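Local atomic coordinates of D-xylonate dehydratase (Caulobacter crescentus, PDB entry 5OYN), a protein that catalyses the dehydration of D-xylonate to 2-dehydro-3-deoxy-D-arabinonate in D-xylose breakdown, and of D-gluconate too, using a [2Fe-2S] cluster and magnesium. Residues Val173-Val178 and His209-Gly214; Val280-Gly285 and Pro316-Met321. One frame throughout, in Å; residues are numbered along the deposited sequence.

In the fold
Past the parallel sheet that ends with strand 155-159, the chain reaches residues 173-178, which lead into helix 177-187. After helix 193-202 it returns as the loop 209-214, closing contact 1 just before helix 215-225 and bringing a cluster ligand with it. The chain then runs on to helix 270-282, whose C-terminal end opens contact 2; helices 289-299 and 306-312 follow before residues 316-321 close it. The two loops follow in series, neither nested nor crossed, each enclosing 30 mostly helical residues. Yet they meet in space: Met321 CE packs on the backbone of Thr212 and Met213, and Met213 CG on Ala283 O, joining the cluster-binding loop to both segments of contact 2.

Contact 1. Residues Val173-Val178 and His209-Gly214; sequences VGSGTV and HCNTMG. With FES (Fe2/s2 (inorganic) cluster), chain F.
Asn211 meets Ser175 chiefly through OD1. The CB of Asn211 passes 4.1 Å from Ser175 OG. With CG between the backbone N and the carbonyl carbon (chi1 54°), the amide is swung over to the other segment, and OD1 takes two bonds there. One comes from the backbone, Ser175 N to Asn211 OD1 at 2.8 Å and nearly straight (165° at the hydrogen), with the donor tilted modestly from the carbonyl plane. The other comes from the hydroxyl, Ser175 OG to Asn211 OD1, also 2.8 Å, but with the donor well above that plane. Serine suits this place because its short hydroxyl arm reaches the same oxygen as its own backbone N. The last atom of the amide, ND2, bonds to the backbone oxygen of Leu164. Replaced by an alanine, Asn211 would probably leave Ser175 N and OG without their shared acceptor and Leu164 O without this donor.

This holds the 209-214 loop of the IlvD/Edd N-terminal region, which carries a ligand of the [2Fe-2S] cluster: Cys210 SG binds FE2 at 2.3 Å, and Cys69 and Cys137 bind the same cluster. His209 ND1 donates to Cys210 O, and its CB lies beside the cluster sulfur S2.

Thr212 suits its place by having two unlike branches. OG1 donates to Ser175 O at 2.9 Å, while CG2 meets Thr177 CG2 tip to tip at 3.5 Å and rests 3.6 Å from Gly174 CA, where a CB would collide with it. Arg39 of a second subunit packs on Ser175 and Cys210.

Contact 2. Residues Val280-Gly285 and Pro316-Met321; sequences VAAAGG and PLIVNM
Ala282 and Ile318 meet through the peptide plane that joins Ala282 to Ala283. At its oxygen edge, Ile318 N donates to Ala282 O at 2.8 Å, straight at the hydrogen (180°) and in the carbonyl plane. Leu317 CA lies to one side of this plane, 3.6 Å from Ala282 O; Ile318 CG1 comes from the other side, 3.3 Å from the same oxygen, and Val319 CG1 lies on that side too. The next peptide, Ala283 to Gly284, receives both its neighbours on one face: Leu317 CD1 sits over Gly284 N at 3.3 Å, and Val319 CG2 comes in at the oxygen end, 3.1 Å from Ala283 O.

Leu317 gets its methyl there by holding CG anti to the backbone N (chi1 166°). Ala282 suits its position by being small: its CB touches Ile318 CG1 at 3.8 Å, while its CA-H points to Pro316 O with the carbon 3.4 Å from the oxygen. Val341 of helix 337-347 packs on Ala282, Ile318 and Val319.

Away from the cluster and magnesium sites, the contact joins a helix end to the irregular loop 316-321, which bonds through its backbone to Phe379 and Leu385. Gly284, where a CB would collide with Leu317 CD1, has a positive phi and is the C-prime residue of a Schellman motif, with Gly285 N bonded to Val280 O and Gly284 N to Ala281 O, that ends helix 270-282.

Contact 1. Residues Val173-Val178 and His209-Gly214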
loop_
_atom_site.group_PDB
_atom_site.type_symbol
_atom_site.label_atom_id
_atom_site.label_comp_id
_atom_site.label_asym_id
_atom_site.label_seq_id
_atom_site.Cartn_x
_atom_site.Cartn_y
_atom_site.Cartn_z
ATOM N N VAL A 173 -21.751 -24.307 -1.192
ATOM C CA VAL A 173 -22.459 -23.363 -0.348
ATOM C C VAL A 173 -22.279 -21.996 -0.993
ATOM O O VAL A 173 -21.197 -21.395 -0.931
ATOM C CB VAL A 173 -21.930 -23.422 1.099
ATOM C CG1 VAL A 173 -22.099 -22.097 1.808
ATOM C CG2 VAL A 173 -22.652 -24.507 1.874
ATOM N N GLY A 174 -23.321 -21.521 -1.665
ATOM C CA GLY A 174 -23.228 -20.314 -2.445
ATOM C C GLY A 174 -23.649 -19.096 -1.645
ATOM O O GLY A 174 -24.577 -19.155 -0.841
ATOM N N SER A 175 -22.942 -17.992 -1.875
ATOM C CA SER A 175 -23.324 -16.718 -1.285
ATOM C C SER A 175 -24.785 -16.425 -1.582
ATOM O O SER A 175 -25.272 -16.691 -2.684
ATOM C CB SER A 175 -22.463 -15.595 -1.856
ATOM O OG SER A 175 -21.158 -16.073 -2.056
ATOM N N GLY A 176 -25.475 -15.861 -0.594
ATOM C CA GLY A 176 -26.869 -15.498 -0.750
ATOM C C GLY A 176 -27.786 -16.701 -0.654
ATOM O O GLY A 176 -28.620 -16.784 0.254
ATOM N N THR A 177 -27.633 -17.654 -1.577
ATOM C CA THR A 177 -28.548 -18.782 -1.583
ATOM C C THR A 177 -28.445 -19.573 -0.296
ATOM O O THR A 177 -29.420 -20.200 0.122
ATOM C CB THR A 177 -28.291 -19.681 -2.793
ATOM O OG1 THR A 177 -27.287 -20.650 -2.462
ATOM C CG2 THR A 177 -27.829 -18.831 -3.978
ATOM N N VAL A 178 -27.284 -19.550 0.358
ATOM C CA VAL A 178 -27.167 -20.229 1.642
ATOM C C VAL A 178 -28.067 -19.561 2.676
ATOM O O VAL A 178 -28.614 -20.233 3.551
ATOM C CB VAL A 178 -25.683 -20.296 2.083
ATOM C CG1 VAL A 178 -25.169 -18.953 2.622
ATOM C CG2 VAL A 178 -25.479 -21.393 3.106
ATOM N N HIS A 209 -16.941 -11.026 -5.256
ATOM C CA HIS A 209 -18.371 -10.800 -5.081
ATOM C C HIS A 209 -19.092 -12.137 -4.906
ATOM O O HIS A 209 -18.463 -13.200 -4.836
ATOM C CB HIS A 209 -18.940 -9.962 -6.236
ATOM C CG HIS A 209 -18.916 -10.633 -7.579
ATOM N ND1 HIS A 209 -19.683 -11.740 -7.878
ATOM C CD2 HIS A 209 -18.262 -10.308 -8.722
ATOM C CE1 HIS A 209 -19.465 -12.094 -9.132
ATOM N NE2 HIS A 209 -18.614 -11.236 -9.670
ATOM N N CYS A 210 -20.423 -12.083 -4.790
ATOM C CA CYS A 210 -21.206 -13.299 -4.579
ATOM C C CYS A 210 -20.861 -14.337 -5.640
ATOM O O CYS A 210 -20.728 -14.006 -6.819
ATOM C CB CYS A 210 -22.701 -12.966 -4.599
ATOM S SG CYS A 210 -23.206 -11.983 -3.154
ATOM N N ASN A 211 -20.660 -15.586 -5.212
ATOM C CA ASN A 211 -20.105 -16.619 -6.083
ATOM C C ASN A 211 -21.169 -17.461 -6.773
ATOM O O ASN A 211 -20.820 -18.415 -7.475
ATOM C CB ASN A 211 -19.137 -17.536 -5.304
ATOM C CG ASN A 211 -19.764 -18.153 -4.057
ATOM O OD1 ASN A 211 -20.992 -18.158 -3.892
ATOM N ND2 ASN A 211 -18.916 -18.689 -3.169
ATOM N N THR A 212 -22.443 -17.146 -6.569
ATOM C CA THR A 212 -23.569 -17.690 -7.317
ATOM C C THR A 212 -23.879 -16.788 -8.513
ATOM O O THR A 212 -23.365 -15.672 -8.631
ATOM C CB THR A 212 -24.782 -17.790 -6.405
ATOM O OG1 THR A 212 -24.814 -16.627 -5.563
ATOM C CG2 THR A 212 -24.681 -19.028 -5.531
ATOM N N MET A 213 -24.743 -17.268 -9.410
ATOM C CA MET A 213 -25.173 -16.446 -10.543
ATOM C C MET A 213 -26.233 -15.430 -10.104
ATOM O O MET A 213 -27.378 -15.428 -10.555
ATOM C CB MET A 213 -25.686 -17.328 -11.667
ATOM C CG MET A 213 -26.129 -16.560 -12.907
ATOM S SD MET A 213 -24.771 -15.737 -13.737
ATOM C CE MET A 213 -23.885 -17.188 -14.320
ATOM N N GLY A 214 -25.836 -14.563 -9.185
ATOM C CA GLY A 214 -26.685 -13.500 -8.699
ATOM C C GLY A 214 -26.518 -12.248 -9.529
ATOM O O GLY A 214 -26.081 -12.291 -10.682
HETATM FE FE1 FES F . -21.675 -7.431 -3.057
HETATM FE FE2 FES F . -23.705 -9.708 -3.163
HETATM S S1 FES F . -22.908 -8.449 -1.537
HETATM S S2 FES F . -22.084 -9.043 -4.501
#

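Contact 2. Residues Val280-Gly285 and Pro316-Met321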
loop_
_atom_site.group_PDB
_atom_site.type_symbol
_atom_site.label_atom_id
_atom_site.label_comp_id
_atom_site.label_asym_id
_atom_site.label_seq_id
_atom_site.Cartn_x
_atom_site.Cartn_y
_atom_site.Cartn_z
ATOM N N VAL A 280 -28.434 -13.052 -20.415
ATOM C CA VAL A 280 -29.044 -13.152 -19.093
ATOM C C VAL A 280 -29.911 -14.396 -18.990
ATOM O O VAL A 280 -29.878 -15.111 -17.981
ATOM C CB VAL A 280 -29.854 -11.891 -18.772
ATOM C CG1 VAL A 280 -30.590 -12.084 -17.454
ATOM C CG2 VAL A 280 -28.948 -10.699 -18.728
ATOM N N ALA A 281 -30.682 -14.695 -20.044
ATOM C CA ALA A 281 -31.645 -15.787 -19.948
ATOM C C ALA A 281 -30.949 -17.141 -19.975
ATOM O O ALA A 281 -31.283 -18.029 -19.176
ATOM C CB ALA A 281 -32.671 -15.684 -21.071
ATOM N N ALA A 282 -29.979 -17.315 -20.885
ATOM C CA ALA A 282 -29.262 -18.583 -21.004
ATOM C C ALA A 282 -28.439 -18.908 -19.762
ATOM O O ALA A 282 -28.181 -20.092 -19.494
ATOM C CB ALA A 282 -28.340 -18.555 -22.226
ATOM N N ALA A 283 -28.027 -17.886 -19.006
ATOM C CA ALA A 283 -27.176 -18.042 -17.840
ATOM C C ALA A 283 -27.952 -18.163 -16.538
ATOM O O ALA A 283 -27.336 -18.172 -15.475
ATOM C CB ALA A 283 -26.210 -16.859 -17.733
ATOM N N GLY A 284 -29.274 -18.249 -16.578
ATOM C CA GLY A 284 -30.009 -18.243 -15.325
ATOM C C GLY A 284 -29.794 -16.982 -14.519
ATOM O O GLY A 284 -29.836 -17.023 -13.283
ATOM N N GLY A 285 -29.579 -15.855 -15.196
ATOM C CA GLY A 285 -29.281 -14.597 -14.542
ATOM C C GLY A 285 -30.394 -14.054 -13.660
ATOM O O GLY A 285 -31.521 -14.545 -13.609
ATOM N N PRO A 316 -33.147 -21.578 -23.632
ATOM C CA PRO A 316 -32.939 -22.583 -22.583
ATOM C C PRO A 316 -31.837 -22.157 -21.617
ATOM O O PRO A 316 -30.965 -21.337 -21.930
ATOM C CB PRO A 316 -32.535 -23.838 -23.359
ATOM C CG PRO A 316 -31.922 -23.324 -24.632
ATOM C CD PRO A 316 -32.541 -21.962 -24.919
ATOM N N LEU A 317 -31.900 -22.727 -20.415
ATOM C CA LEU A 317 -30.897 -22.507 -19.380
ATOM C C LEU A 317 -29.720 -23.440 -19.623
ATOM O O LEU A 317 -29.896 -24.661 -19.648
ATOM C CB LEU A 317 -31.501 -22.765 -18.002
ATOM C CG LEU A 317 -30.496 -22.895 -16.863
ATOM C CD1 LEU A 317 -29.844 -21.543 -16.574
ATOM C CD2 LEU A 317 -31.151 -23.474 -15.619
ATOM N N ILE A 318 -28.518 -22.890 -19.793
ATOM C CA ILE A 318 -27.369 -23.724 -20.133
ATOM C C ILE A 318 -26.228 -23.679 -19.123
ATOM O O ILE A 318 -25.327 -24.522 -19.220
ATOM C CB ILE A 318 -26.831 -23.417 -21.545
ATOM C CG1 ILE A 318 -26.645 -21.922 -21.754
ATOM C CG2 ILE A 318 -27.758 -24.013 -22.597
ATOM C CD1 ILE A 318 -25.852 -21.620 -23.012
ATOM N N VAL A 319 -26.218 -22.779 -18.139
ATOM C CA VAL A 319 -25.133 -22.763 -17.158
ATOM C C VAL A 319 -25.613 -23.418 -15.871
ATOM O O VAL A 319 -26.675 -23.074 -15.340
ATOM C CB VAL A 319 -24.582 -21.343 -16.908
ATOM C CG1 VAL A 319 -24.416 -20.596 -18.216
ATOM C CG2 VAL A 319 -25.428 -20.557 -15.919
ATOM N N ASN A 320 -24.826 -24.373 -15.379
ATOM C CA ASN A 320 -25.230 -25.240 -14.275
ATOM C C ASN A 320 -24.741 -24.654 -12.948
ATOM O O ASN A 320 -23.920 -25.223 -12.240
ATOM C CB ASN A 320 -24.702 -26.648 -14.498
ATOM C CG ASN A 320 -25.350 -27.650 -13.576
ATOM O OD1 ASN A 320 -26.287 -27.311 -12.842
ATOM N ND2 ASN A 320 -24.847 -28.885 -13.586
ATOM N N MET A 321 -25.320 -23.510 -12.601
ATOM C CA MET A 321 -24.852 -22.674 -11.511
ATOM C C MET A 321 -26.005 -22.298 -10.585
ATOM O O MET A 321 -27.065 -21.865 -11.051
ATOM C CB MET A 321 -24.205 -21.409 -12.082
ATOM C CG MET A 321 -22.995 -20.913 -11.335
ATOM S SD MET A 321 -22.235 -19.534 -12.200
ATOM C CE MET A 321 -22.047 -18.373 -10.833
#